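Local coordinates for STU0660 (Streptococcus thermophilus, PDB 3ZTH), which is a large Csn2-type CRISPR-associated protein that binds magnesium ions and probably takes part in bacterial immunity by binding DNA, at residues A[302-307]-A[327-332]; A[190-195]-A[227-232]; A[4-9]-A[59-64]; A[244-249]-A[291-296]; A[201-206]-A[234-239]. All coordinates share one frame; numbering follows the deposited sequence.

Contact 1 (A[302-307]-A[327-332])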
# COMPACT_ATOMS: atom_id res chain seq x y z
N THR A 302 -31.67 25.36 33.28
CA THR A 302 -32.22 24.09 32.83
C THR A 302 -33.63 23.86 33.35
O THR A 302 -33.83 23.75 34.56
CB THR A 302 -31.37 22.88 33.30
OG1 THR A 302 -30.01 23.04 32.87
CG2 THR A 302 -31.91 21.60 32.70
N LYS A 303 -34.60 23.82 32.45
CA LYS A 303 -35.95 23.53 32.87
C LYS A 303 -35.88 22.02 33.00
O LYS A 303 -35.68 21.32 32.01
CB LYS A 303 -36.98 23.90 31.81
CG LYS A 303 -38.40 23.64 32.29
CD LYS A 303 -39.41 23.61 31.16
CE LYS A 303 -40.80 23.28 31.70
NZ LYS A 303 -41.82 23.16 30.62
N MSE A 304 -36.04 21.51 34.22
CA MSE A 304 -35.94 20.08 34.42
C MSE A 304 -37.23 19.33 34.70
O MSE A 304 -38.13 19.84 35.36
CB MSE A 304 -34.92 19.81 35.52
CG MSE A 304 -33.52 20.17 35.08
SE MSE A 304 -32.16 19.96 36.41
CE MSE A 304 -32.65 21.50 37.50
N LEU A 305 -37.28 18.12 34.17
CA LEU A 305 -38.44 17.24 34.31
C LEU A 305 -38.50 16.69 35.74
O LEU A 305 -39.57 16.56 36.32
CB LEU A 305 -38.33 16.10 33.30
CG LEU A 305 -39.53 15.18 33.10
CD1 LEU A 305 -40.77 16.02 32.79
CD2 LEU A 305 -39.23 14.21 31.97
N ARG A 306 -37.33 16.37 36.28
CA ARG A 306 -37.21 15.84 37.63
C ARG A 306 -36.38 16.82 38.45
O ARG A 306 -35.30 17.20 38.02
CB ARG A 306 -36.50 14.49 37.63
CG ARG A 306 -37.20 13.39 36.86
CD ARG A 306 -36.33 12.13 36.81
NE ARG A 306 -37.12 10.94 36.49
CZ ARG A 306 -36.61 9.71 36.41
NH1 ARG A 306 -35.32 9.50 36.61
NH2 ARG A 306 -37.41 8.69 36.12
N GLN A 307 -36.88 17.22 39.61
CA GLN A 307 -36.14 18.14 40.47
C GLN A 307 -34.90 17.47 41.02
O GLN A 307 -34.99 16.42 41.65
CB GLN A 307 -36.98 18.58 41.66
CG GLN A 307 -37.95 19.68 41.36
CD GLN A 307 -38.33 20.42 42.61
OE1 GLN A 307 -39.08 21.40 42.56
NE2 GLN A 307 -37.81 19.97 43.76
N PHE A 327 -33.55 33.30 34.07
CA PHE A 327 -34.06 31.99 33.68
C PHE A 327 -35.17 31.69 34.68
O PHE A 327 -34.98 31.84 35.89
CB PHE A 327 -32.97 30.93 33.76
CG PHE A 327 -33.31 29.67 33.02
CD1 PHE A 327 -33.26 29.64 31.63
CD2 PHE A 327 -33.70 28.53 33.70
CE1 PHE A 327 -33.61 28.48 30.94
CE2 PHE A 327 -34.05 27.37 33.01
CZ PHE A 327 -34.00 27.35 31.64
N SER A 328 -36.31 31.24 34.17
CA SER A 328 -37.49 30.96 35.00
C SER A 328 -37.56 29.70 35.87
O SER A 328 -38.34 29.65 36.82
CB SER A 328 -38.74 30.98 34.11
OG SER A 328 -38.70 29.92 33.16
N TYR A 329 -36.77 28.67 35.57
CA TYR A 329 -36.84 27.46 36.38
C TYR A 329 -36.67 27.68 37.88
O TYR A 329 -35.85 28.50 38.31
CB TYR A 329 -35.82 26.43 35.93
CG TYR A 329 -35.95 25.14 36.69
CD1 TYR A 329 -36.97 24.23 36.38
CD2 TYR A 329 -35.11 24.84 37.76
CE1 TYR A 329 -37.15 23.07 37.11
CE2 TYR A 329 -35.27 23.67 38.51
CZ TYR A 329 -36.29 22.79 38.17
OH TYR A 329 -36.46 21.63 38.90
N ARG A 330 -37.45 26.94 38.67
CA ARG A 330 -37.37 27.06 40.12
C ARG A 330 -37.64 25.73 40.81
O ARG A 330 -38.58 25.01 40.47
CB ARG A 330 -38.38 28.08 40.65
CG ARG A 330 -38.19 29.51 40.20
CD ARG A 330 -37.10 30.22 40.97
NE ARG A 330 -36.98 31.61 40.52
CZ ARG A 330 -36.57 31.96 39.30
NH1 ARG A 330 -36.22 31.03 38.42
NH2 ARG A 330 -36.51 33.24 38.96
N ILE A 331 -36.80 25.41 41.78
CA ILE A 331 -36.99 24.21 42.57
C ILE A 331 -38.11 24.58 43.54
O ILE A 331 -38.05 25.62 44.20
CB ILE A 331 -35.69 23.87 43.34
CG1 ILE A 331 -34.67 23.29 42.36
CG2 ILE A 331 -35.97 22.92 44.49
CD1 ILE A 331 -33.27 23.17 42.92
N ARG A 332 -39.16 23.77 43.60
CA ARG A 332 -40.28 24.05 44.49
C ARG A 332 -40.14 23.30 45.81
O ARG A 332 -39.69 22.15 45.86
CB ARG A 332 -41.62 23.68 43.84
CG ARG A 332 -42.23 24.75 42.91
CD ARG A 332 -41.61 24.74 41.51
NE ARG A 332 -42.32 25.65 40.61
CZ ARG A 332 -41.96 25.89 39.34
NH1 ARG A 332 -40.90 25.29 38.81
NH2 ARG A 332 -42.68 26.73 38.61
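This is a loop-on-loop contact on the C-terminal side of the Csn2 chain, where the segments before and after helix 312-324 lie against each other near the magnesium ligand Gln26. Two aromatic side chains of 327-332 press on the backbone of 302-307. Thr302 O stands over one face of the Tyr329 ring, offset toward the rim, 3.3 Å from Tyr329 CG. The selenomethionine Met304 crosses that ring at about a right angle, and its bent chain (chi3 -73°) brings the methyl CE within 3.5 Å of Tyr329 CE2. At the edge of the Phe327 ring, near its plane, lies Lys303 N, which is hydrogen-bonded to Asp259. The buried phenol oxygen Tyr329 OH has no polar partner in the model; its neighbour here is Gln307 CG. Beyond it, the extended Gln307 side chain passes the Ile331 methyl (NE2 to CG2 3.6 Å) to reach the backbone at Arg332. Arg332 N donates to Gln307 OE1 at 2.6 Å, nearly straight (161°), the nitrogen somewhat out of the amide carbonyl plane.

Contact 2 (A[190-195]-A[227-232])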
# COMPACT_ATOMS: atom_id res chain seq x y z
N HIS A 190 8.08 19.95 31.44
CA HIS A 190 9.43 20.00 30.89
C HIS A 190 9.44 20.50 29.46
O HIS A 190 10.39 21.16 29.05
CB HIS A 190 10.08 18.61 30.97
CG HIS A 190 10.19 18.08 32.37
ND1 HIS A 190 10.68 16.83 32.65
CD2 HIS A 190 9.86 18.63 33.56
CE1 HIS A 190 10.63 16.62 33.96
NE2 HIS A 190 10.13 17.70 34.53
N LEU A 191 8.40 20.20 28.69
CA LEU A 191 8.36 20.69 27.32
C LEU A 191 8.10 22.20 27.29
O LEU A 191 8.84 22.95 26.67
CB LEU A 191 7.27 19.98 26.51
CG LEU A 191 7.21 20.50 25.06
CD1 LEU A 191 8.44 19.99 24.31
CD2 LEU A 191 5.96 20.04 24.36
N LEU A 192 7.05 22.64 27.98
CA LEU A 192 6.70 24.06 28.01
C LEU A 192 7.81 24.96 28.51
O LEU A 192 7.85 26.13 28.17
CB LEU A 192 5.46 24.29 28.88
CG LEU A 192 4.14 23.73 28.35
CD1 LEU A 192 3.01 24.02 29.33
CD2 LEU A 192 3.83 24.34 27.00
N SER A 193 8.73 24.40 29.30
CA SER A 193 9.83 25.18 29.85
C SER A 193 10.82 25.57 28.77
O SER A 193 11.78 26.29 29.03
CB SER A 193 10.55 24.39 30.95
OG SER A 193 11.23 23.27 30.41
N GLN A 194 10.58 25.09 27.56
CA GLN A 194 11.47 25.37 26.45
C GLN A 194 10.73 25.85 25.20
O GLN A 194 11.21 25.66 24.08
CB GLN A 194 12.29 24.12 26.15
CG GLN A 194 13.11 23.65 27.35
CD GLN A 194 13.71 22.27 27.15
OE1 GLN A 194 12.98 21.28 27.00
NE2 GLN A 194 15.04 22.19 27.16
N THR A 195 9.57 26.46 25.40
CA THR A 195 8.76 26.98 24.29
C THR A 195 7.79 28.05 24.75
O THR A 195 7.27 28.00 25.86
CB THR A 195 7.94 25.88 23.62
OG1 THR A 195 8.81 24.81 23.21
CG2 THR A 195 7.22 26.43 22.39
N LYS A 227 -0.23 29.03 35.87
CA LYS A 227 0.32 30.20 36.54
C LYS A 227 1.80 30.31 36.21
O LYS A 227 2.42 31.35 36.43
CB LYS A 227 0.11 30.10 38.05
CG LYS A 227 -1.35 30.17 38.46
CD LYS A 227 -1.52 29.98 39.95
CE LYS A 227 -2.99 29.95 40.34
NZ LYS A 227 -3.16 29.66 41.80
N LYS A 228 2.36 29.23 35.67
CA LYS A 228 3.78 29.20 35.33
C LYS A 228 4.02 29.46 33.86
O LYS A 228 5.03 30.05 33.49
CB LYS A 228 4.36 27.85 35.73
CG LYS A 228 5.78 27.62 35.29
CD LYS A 228 6.28 26.30 35.84
CE LYS A 228 7.73 26.04 35.44
NZ LYS A 228 8.17 24.69 35.88
N TYR A 229 3.09 29.01 33.02
CA TYR A 229 3.21 29.18 31.59
C TYR A 229 2.03 29.96 31.03
O TYR A 229 0.97 29.41 30.77
CB TYR A 229 3.28 27.81 30.91
CG TYR A 229 4.47 26.99 31.33
CD1 TYR A 229 5.76 27.32 30.92
CD2 TYR A 229 4.30 25.87 32.15
CE1 TYR A 229 6.86 26.56 31.32
CE2 TYR A 229 5.39 25.11 32.56
CZ TYR A 229 6.66 25.46 32.14
OH TYR A 229 7.73 24.69 32.55
N PRO A 230 2.21 31.27 30.84
CA PRO A 230 1.15 32.13 30.32
C PRO A 230 0.56 31.59 29.02
O PRO A 230 -0.60 31.81 28.71
CB PRO A 230 1.88 33.46 30.08
CG PRO A 230 2.95 33.44 31.14
CD PRO A 230 3.45 32.03 31.08
N ASN A 231 1.39 30.86 28.29
CA ASN A 231 1.01 30.30 27.00
C ASN A 231 0.18 29.03 27.05
O ASN A 231 -0.14 28.45 26.01
CB ASN A 231 2.27 30.07 26.17
CG ASN A 231 3.31 29.22 26.90
OD1 ASN A 231 3.53 29.39 28.10
ND2 ASN A 231 3.96 28.32 26.17
N LEU A 232 -0.20 28.60 28.25
CA LEU A 232 -0.97 27.37 28.40
C LEU A 232 -2.45 27.58 28.69
O LEU A 232 -2.81 28.39 29.53
CB LEU A 232 -0.36 26.51 29.52
CG LEU A 232 -1.02 25.17 29.83
CD1 LEU A 232 -1.09 24.33 28.56
CD2 LEU A 232 -0.23 24.46 30.92
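Leu192 lies against the flat of the Tyr229 ring: its CB sits 3.5 Å from the ring centroid and 5° off the normal, a nearly central CH-pi contact. Lys228 CG covers the opposite face, nearer the rim, so the ring is held between a leucine and the aliphatic part of a lysine. With CG beside its own backbone N (chi1 -68°), Leu192 sends CD1 past the CD2 side of the ring and on to Leu232, whose side chain it crosses at about a right angle; Leu192 CD1 and Leu232 CD2 are 3.6 Å apart. The other branch, Leu192 CD2, comes within 4.1 Å of Asn231 ND2, the two side chains lying antiparallel. At the far end of the ring Ser193 CB comes within 3.3 Å of Tyr229 OH, while the serine hydroxyl turns back and donates to His190 O (2.6 Å). The contact joins the C-terminal end of helix 177-192 to the turn that leads from helix 212-228 into strand 232-237, and each side makes a type I beta turn, Leu192 to Thr195 and Tyr229 to Leu232. The polar groups find partners just beyond the segments: Tyr229 OH bonds Asp189, which also makes a salt bridge with Lys228, and Asn231 ND2 bonds Glu197 O. Cohesion between the two turns is therefore mainly apolar, with the phenol and amide fixed from outside.

Contact 3 (A[4-9]-A[59-64])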
# COMPACT_ATOMS: atom_id res chain seq x y z
N PHE A 4 -16.47 31.90 19.46
CA PHE A 4 -17.86 31.89 19.01
C PHE A 4 -17.90 30.74 18.02
O PHE A 4 -17.56 30.89 16.85
CB PHE A 4 -18.22 33.24 18.39
CG PHE A 4 -18.52 34.30 19.41
CD1 PHE A 4 -19.73 34.30 20.10
CD2 PHE A 4 -17.57 35.27 19.73
CE1 PHE A 4 -19.99 35.25 21.09
CE2 PHE A 4 -17.82 36.22 20.72
CZ PHE A 4 -19.04 36.21 21.40
N VAL A 5 -18.28 29.57 18.52
CA VAL A 5 -18.31 28.35 17.73
C VAL A 5 -19.51 28.22 16.84
O VAL A 5 -20.66 28.37 17.28
CB VAL A 5 -18.23 27.10 18.65
CG1 VAL A 5 -18.09 25.84 17.81
CG2 VAL A 5 -17.07 27.24 19.61
N GLN A 6 -19.25 27.90 15.58
CA GLN A 6 -20.30 27.75 14.60
C GLN A 6 -21.23 26.58 14.90
O GLN A 6 -20.79 25.47 15.22
CB GLN A 6 -19.70 27.58 13.22
CG GLN A 6 -20.67 27.93 12.11
CD GLN A 6 -19.98 28.03 10.78
OE1 GLN A 6 -18.87 28.58 10.67
NE2 GLN A 6 -20.63 27.50 9.74
N HIS A 7 -22.52 26.84 14.79
CA HIS A 7 -23.56 25.85 15.02
C HIS A 7 -24.28 25.66 13.69
O HIS A 7 -24.58 26.63 13.00
CB HIS A 7 -24.54 26.38 16.06
CG HIS A 7 -25.58 25.38 16.47
ND1 HIS A 7 -25.37 24.46 17.47
CD2 HIS A 7 -26.83 25.15 16.00
CE1 HIS A 7 -26.45 23.71 17.61
NE2 HIS A 7 -27.35 24.11 16.73
N PRO A 8 -24.58 24.41 13.32
CA PRO A 8 -25.27 24.14 12.06
C PRO A 8 -26.53 24.97 11.73
O PRO A 8 -26.74 25.31 10.58
CB PRO A 8 -25.55 22.64 12.12
CG PRO A 8 -25.60 22.35 13.58
CD PRO A 8 -24.45 23.18 14.11
N TYR A 9 -27.36 25.30 12.71
CA TYR A 9 -28.55 26.08 12.37
C TYR A 9 -28.96 27.20 13.32
O TYR A 9 -29.97 27.87 13.09
CB TYR A 9 -29.75 25.15 12.11
CG TYR A 9 -29.66 23.77 12.71
CD1 TYR A 9 -29.76 23.57 14.09
CD2 TYR A 9 -29.49 22.64 11.90
CE1 TYR A 9 -29.69 22.27 14.65
CE2 TYR A 9 -29.42 21.35 12.44
CZ TYR A 9 -29.53 21.17 13.81
OH TYR A 9 -29.47 19.89 14.33
N GLU A 59 -16.60 24.95 5.27
CA GLU A 59 -15.87 24.60 6.48
C GLU A 59 -16.33 25.43 7.67
O GLU A 59 -16.55 26.63 7.55
CB GLU A 59 -14.37 24.80 6.28
CG GLU A 59 -13.86 24.28 4.95
CD GLU A 59 -12.36 24.13 4.92
OE1 GLU A 59 -11.65 25.00 5.48
OE2 GLU A 59 -11.88 23.14 4.32
N PRO A 60 -16.51 24.79 8.85
CA PRO A 60 -16.95 25.49 10.06
C PRO A 60 -15.90 26.46 10.61
O PRO A 60 -14.70 26.23 10.50
CB PRO A 60 -17.25 24.34 11.03
CG PRO A 60 -16.24 23.31 10.62
CD PRO A 60 -16.33 23.35 9.11
N THR A 61 -16.37 27.55 11.22
CA THR A 61 -15.48 28.56 11.74
C THR A 61 -15.64 28.87 13.23
O THR A 61 -16.68 28.58 13.83
CB THR A 61 -15.67 29.86 10.92
OG1 THR A 61 -14.61 29.97 9.96
CG2 THR A 61 -15.71 31.08 11.79
N ILE A 62 -14.60 29.45 13.83
CA ILE A 62 -14.62 29.85 15.23
C ILE A 62 -14.14 31.30 15.29
O ILE A 62 -13.01 31.60 14.91
CB ILE A 62 -13.68 28.99 16.11
CG1 ILE A 62 -14.14 27.53 16.11
CG2 ILE A 62 -13.66 29.54 17.53
CD1 ILE A 62 -13.45 26.66 17.14
N LEU A 63 -15.00 32.20 15.77
CA LEU A 63 -14.66 33.63 15.84
C LEU A 63 -14.30 34.09 17.24
O LEU A 63 -14.71 33.48 18.23
CB LEU A 63 -15.84 34.47 15.33
CG LEU A 63 -16.44 34.02 13.99
CD1 LEU A 63 -17.66 34.87 13.68
CD2 LEU A 63 -15.39 34.12 12.89
N ASP A 64 -13.55 35.18 17.32
CA ASP A 64 -13.17 35.75 18.61
C ASP A 64 -14.13 36.89 18.95
O ASP A 64 -15.14 37.08 18.27
CB ASP A 64 -11.73 36.28 18.58
CG ASP A 64 -11.52 37.32 17.49
OD1 ASP A 64 -12.31 38.29 17.44
OD2 ASP A 64 -10.57 37.16 16.69
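Phe4 lies alongside the end of strand 62-63, its CB 4.1 Å from Leu63 CB and the edge of its ring turned to the backbone, CD2 3.4 Å from Asp64 O. The two strands form one antiparallel ladder of a three-stranded sheet, in which strand 2-5 is central and 62-63 is outermost within the chain. Phe4 and Leu63 are the hydrogen-bonded pair: Phe4 N donates to Leu63 O at 2.7 Å, and Leu63 N returns a 3.1 Å bond to Phe4 O. Val5 and Ile62, a non-hydrogen-bonded pair, occupy the other face of the sheet, where helix 28-43 supplies Ile37 and Phe42 as neighbours. Arg67 makes a cation-pi contact with Phe4, and Arg12 bonds both Phe4 O and Thr61 O. Past the strand, Gln6 prolongs the pairing. Its N donates to Thr61 O; chi1 of -158° sets CG anti to the backbone N, and the extended chain reaches Thr61 again, where Thr61 N meets Gln6 OE1 at 2.8 Å from above the carbonyl plane.

Contact 4 (A[244-249]-A[291-296])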
# COMPACT_ATOMS: atom_id res chain seq x y z
N LEU A 244 -16.28 20.21 39.39
CA LEU A 244 -16.18 21.61 39.00
C LEU A 244 -15.51 22.40 40.13
O LEU A 244 -15.91 22.32 41.28
CB LEU A 244 -17.58 22.16 38.74
CG LEU A 244 -17.70 23.62 38.34
CD1 LEU A 244 -17.00 23.84 36.99
CD2 LEU A 244 -19.18 24.00 38.26
N LYS A 245 -14.47 23.17 39.79
CA LYS A 245 -13.76 23.98 40.78
C LYS A 245 -14.00 25.45 40.49
O LYS A 245 -13.70 25.92 39.39
CB LYS A 245 -12.24 23.71 40.72
CG LYS A 245 -11.83 22.27 40.95
CD LYS A 245 -12.27 21.77 42.32
CE LYS A 245 -12.03 20.27 42.47
NZ LYS A 245 -12.50 19.72 43.78
N ILE A 246 -14.53 26.18 41.46
CA ILE A 246 -14.80 27.61 41.29
C ILE A 246 -14.00 28.47 42.25
O ILE A 246 -14.00 28.22 43.46
CB ILE A 246 -16.30 27.93 41.49
CG1 ILE A 246 -17.12 27.30 40.35
CG2 ILE A 246 -16.52 29.43 41.54
CD1 ILE A 246 -18.61 27.56 40.46
N ASP A 247 -13.30 29.47 41.72
CA ASP A 247 -12.53 30.42 42.53
C ASP A 247 -12.59 31.78 41.84
O ASP A 247 -13.16 31.90 40.75
CB ASP A 247 -11.07 29.98 42.74
CG ASP A 247 -10.29 29.89 41.44
OD1 ASP A 247 -10.37 30.82 40.61
OD2 ASP A 247 -9.56 28.88 41.25
N GLU A 248 -12.02 32.81 42.47
CA GLU A 248 -12.05 34.15 41.89
C GLU A 248 -11.42 34.26 40.50
O GLU A 248 -11.90 35.00 39.65
CB GLU A 248 -11.37 35.17 42.82
CG GLU A 248 -12.31 35.89 43.77
CD GLU A 248 -13.45 36.65 43.05
OE1 GLU A 248 -13.58 36.53 41.81
OE2 GLU A 248 -14.21 37.36 43.74
N GLU A 249 -10.35 33.51 40.27
CA GLU A 249 -9.65 33.56 39.00
C GLU A 249 -10.34 32.91 37.82
O GLU A 249 -10.44 33.51 36.75
CB GLU A 249 -8.25 32.97 39.15
CG GLU A 249 -7.45 33.62 40.26
CD GLU A 249 -7.54 35.14 40.20
OE1 GLU A 249 -7.12 35.72 39.17
OE2 GLU A 249 -8.02 35.75 41.19
N MSE A 291 -19.13 27.14 47.62
CA MSE A 291 -19.38 25.72 47.50
C MSE A 291 -20.78 25.43 46.99
O MSE A 291 -20.99 24.49 46.23
CB MSE A 291 -19.19 25.04 48.84
CG MSE A 291 -17.74 24.89 49.20
SE MSE A 291 -17.62 23.65 50.63
CE MSE A 291 -18.15 24.82 52.09
N SER A 292 -21.74 26.24 47.42
CA SER A 292 -23.10 26.08 46.97
C SER A 292 -23.10 26.34 45.47
O SER A 292 -23.79 25.66 44.71
CB SER A 292 -24.00 27.08 47.69
OG SER A 292 -25.35 26.96 47.27
N LEU A 293 -22.29 27.31 45.06
CA LEU A 293 -22.15 27.68 43.65
C LEU A 293 -21.53 26.55 42.82
O LEU A 293 -21.87 26.37 41.65
CB LEU A 293 -21.31 28.96 43.55
CG LEU A 293 -21.03 29.55 42.16
CD1 LEU A 293 -22.33 30.03 41.49
CD2 LEU A 293 -20.04 30.69 42.34
N GLU A 294 -20.62 25.80 43.43
CA GLU A 294 -19.96 24.69 42.74
C GLU A 294 -20.93 23.52 42.55
O GLU A 294 -20.86 22.79 41.57
CB GLU A 294 -18.77 24.22 43.55
CG GLU A 294 -17.45 24.37 42.84
CD GLU A 294 -16.26 24.24 43.79
OE1 GLU A 294 -16.28 23.32 44.65
OE2 GLU A 294 -15.31 25.04 43.66
N THR A 295 -21.83 23.36 43.51
CA THR A 295 -22.82 22.30 43.48
C THR A 295 -23.92 22.51 42.44
O THR A 295 -24.25 21.61 41.68
CB THR A 295 -23.52 22.18 44.84
OG1 THR A 295 -22.56 21.78 45.83
CG2 THR A 295 -24.67 21.18 44.78
N VAL A 296 -24.46 23.72 42.42
CA VAL A 296 -25.57 24.08 41.55
C VAL A 296 -25.30 24.53 40.13
O VAL A 296 -26.14 24.30 39.24
CB VAL A 296 -26.43 25.16 42.24
CG1 VAL A 296 -27.53 25.60 41.31
CG2 VAL A 296 -27.02 24.63 43.52
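Glu294, on helix 286-296, reaches from the helix to the backbone of the loop 244-249, in a buried loop-on-helix contact beside the central sheet. Its chi1 of -118° falls away from the usual staggered positions, but from CG onward the chain is extended and passes across the backbone between Leu244 O and Ile246 N. Glu294 CG is 3.0 Å from Leu244 O. The carboxylate ends at Ile246 N, which donates to Glu294 OE2 on its anti side, 24° out of the carboxylate plane. OE2 also forms a salt bridge with Arg290, one turn earlier on the helix, and Arg290 bonds Ile246 O as well, so one arginine links acid and loop; its charge would probably help to stabilise the negative carboxylate. The Ile246 and Glu294 side chains lie antiparallel alongside one another. With CG1 beside the backbone N (chi1 -67°) and the chain extended beyond it, Ile246 sends CD1 to Leu293, and the two side chains cross at about a right angle. Leu293 CD2 lies 3.8 Å from Ile246 CG2, so both isoleucine branches are engaged. Val267 and Met270 of helix 267-277 add apolar cover. Lys245 CB leads away from helix 286-296, and the side chain touches Tyr215 and Tyr219 of helix 212-228, whose Glu212 is a known magnesium-binding residue with no ion bound in this chain. Ile246 N and Glu294 OE2 are 2.6 Å apart, the N-H...O angle 172°.

Contact 5 (A[201-206]-A[234-239])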
# COMPACT_ATOMS: atom_id res chain seq x y z
N ILE A 201 -5.01 22.46 25.69
CA ILE A 201 -5.26 21.09 26.08
C ILE A 201 -6.69 20.88 26.57
O ILE A 201 -7.13 21.54 27.51
CB ILE A 201 -4.26 20.67 27.17
CG1 ILE A 201 -2.84 20.89 26.65
CG2 ILE A 201 -4.49 19.21 27.57
CD1 ILE A 201 -1.76 20.44 27.61
N VAL A 202 -7.39 19.96 25.91
CA VAL A 202 -8.78 19.64 26.24
C VAL A 202 -8.87 18.32 26.99
O VAL A 202 -8.29 17.32 26.56
CB VAL A 202 -9.64 19.51 24.96
CG1 VAL A 202 -10.99 18.92 25.29
CG2 VAL A 202 -9.81 20.86 24.32
N LEU A 203 -9.60 18.31 28.10
CA LEU A 203 -9.76 17.10 28.91
C LEU A 203 -11.20 16.73 29.26
O LEU A 203 -11.87 17.46 29.99
CB LEU A 203 -8.97 17.23 30.20
CG LEU A 203 -7.45 17.04 30.12
CD1 LEU A 203 -6.75 17.93 31.13
CD2 LEU A 203 -7.12 15.58 30.37
N LYS A 204 -11.69 15.61 28.76
CA LYS A 204 -13.03 15.18 29.10
C LYS A 204 -13.04 13.68 29.35
O LYS A 204 -12.11 12.99 28.96
CB LYS A 204 -14.04 15.57 28.01
CG LYS A 204 -14.18 14.60 26.85
CD LYS A 204 -15.33 15.04 25.94
CE LYS A 204 -15.73 13.95 24.93
NZ LYS A 204 -14.69 13.64 23.92
N ASN A 205 -14.08 13.20 30.03
CA ASN A 205 -14.24 11.78 30.35
C ASN A 205 -13.35 11.27 31.47
O ASN A 205 -13.44 10.12 31.84
CB ASN A 205 -14.00 10.91 29.12
CG ASN A 205 -14.87 11.30 27.96
OD1 ASN A 205 -16.09 11.35 28.08
ND2 ASN A 205 -14.25 11.58 26.82
N ILE A 206 -12.48 12.11 32.00
CA ILE A 206 -11.58 11.67 33.06
C ILE A 206 -12.19 11.65 34.46
O ILE A 206 -11.84 10.79 35.28
CB ILE A 206 -10.30 12.53 33.06
CG1 ILE A 206 -9.58 12.36 31.73
CG2 ILE A 206 -9.39 12.13 34.21
CD1 ILE A 206 -9.39 10.89 31.33
N PHE A 234 -6.23 25.39 29.31
CA PHE A 234 -6.94 24.15 29.57
C PHE A 234 -8.46 24.33 29.39
O PHE A 234 -9.03 25.34 29.81
CB PHE A 234 -6.67 23.69 31.01
CG PHE A 234 -5.40 22.91 31.18
CD1 PHE A 234 -5.35 21.56 30.85
CD2 PHE A 234 -4.27 23.51 31.73
CE1 PHE A 234 -4.18 20.82 31.07
CE2 PHE A 234 -3.10 22.77 31.95
CZ PHE A 234 -3.06 21.43 31.62
N ILE A 235 -9.10 23.37 28.74
CA ILE A 235 -10.56 23.38 28.57
C ILE A 235 -11.03 22.03 29.10
O ILE A 235 -10.73 20.99 28.50
CB ILE A 235 -11.00 23.49 27.10
CG1 ILE A 235 -10.68 24.87 26.55
CG2 ILE A 235 -12.51 23.28 27.01
CD1 ILE A 235 -11.13 25.06 25.09
N LEU A 236 -11.75 22.05 30.21
CA LEU A 236 -12.27 20.85 30.86
C LEU A 236 -13.79 20.72 30.71
O LEU A 236 -14.49 21.72 30.56
CB LEU A 236 -11.91 20.87 32.35
CG LEU A 236 -10.48 21.30 32.74
CD1 LEU A 236 -10.39 21.43 34.26
CD2 LEU A 236 -9.46 20.31 32.24
N PHE A 237 -14.29 19.49 30.75
CA PHE A 237 -15.72 19.20 30.68
C PHE A 237 -16.05 18.40 31.93
O PHE A 237 -16.16 17.16 31.89
CB PHE A 237 -16.05 18.36 29.44
CG PHE A 237 -15.90 19.11 28.14
CD1 PHE A 237 -14.64 19.28 27.57
CD2 PHE A 237 -17.01 19.64 27.50
CE1 PHE A 237 -14.49 19.96 26.37
CE2 PHE A 237 -16.87 20.33 26.30
CZ PHE A 237 -15.61 20.49 25.73
N PRO A 238 -16.20 19.08 33.08
CA PRO A 238 -16.51 18.43 34.35
C PRO A 238 -17.87 17.77 34.41
O PRO A 238 -18.80 18.17 33.71
CB PRO A 238 -16.41 19.56 35.37
CG PRO A 238 -15.49 20.55 34.71
CD PRO A 238 -15.94 20.52 33.27
N SER A 239 -17.98 16.75 35.26
CA SER A 239 -19.23 16.03 35.48
C SER A 239 -20.14 16.96 36.26
O SER A 239 -19.72 18.03 36.71
CB SER A 239 -18.98 14.78 36.32
OG SER A 239 -17.83 14.09 35.88
O HOH W 1 -14.67 14.59 32.49
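Three backbone hydrogen bonds join strands 201-204 and 234-237, neighbouring parallel strands of the central sheet and the two strands of a beta-alpha-beta crossover whose helix is 212-228; this is consistent with the P-loop NTPase-like class of the family. Ile235 N donates to Ile201 O (3.0 Å), Leu203 N to Ile235 O (2.9 Å) and Phe237 N to Leu203 O (3.2 Å), so Ile235 is gripped through both its N and its O. The axes of these short strand segments come within 4.8 Å and are inclined by 13°. On the face carrying Ile201, Leu203, Phe234 and Leu236, side chains point the same way and lie side by side: Phe234 CE1 is 3.9 Å from Ile201 CG2, Leu203 CD1 rests on Phe234 CE1, and Leu203 CB on Leu236 CD2. Helix 212-228 covers this face through Phe218, Ile222 and Val226. On the other face Val202 CG1 meets the edge of the Phe237 ring, and Lys204 CB packs on Phe237 CB before the lysine leads away to Ser81 and a cation-pi contact with Trp35. Where the strands part, a water bridges them: it donates to Phe237 O at 3.0 Å and weakly accepts from Asn205 N at 2.9 Å.

From the N terminus, contact 3 comes first: it joins 4-9 to 59-64 and closes a loop that holds strands 13-16 and 20-24 and helix 28-43. Contacts 2 and 5 follow and cross, their segments alternating along the chain; they touch through Leu232 and Ile201, tying the ends of helices 177-192 and 212-228 to the central parallel strands. Contact 4 opens just after contact 5 closes, touching it at Pro238 and Leu244, and joins the loop after strand 232-237 to helix 286-296. Contact 1, closing the loop round helix 312-324, comes last, its centre about 20 Å from that of contact 4. Contacts 1, 4 and 5 also touch a second subunit, and contact 2 touches a third.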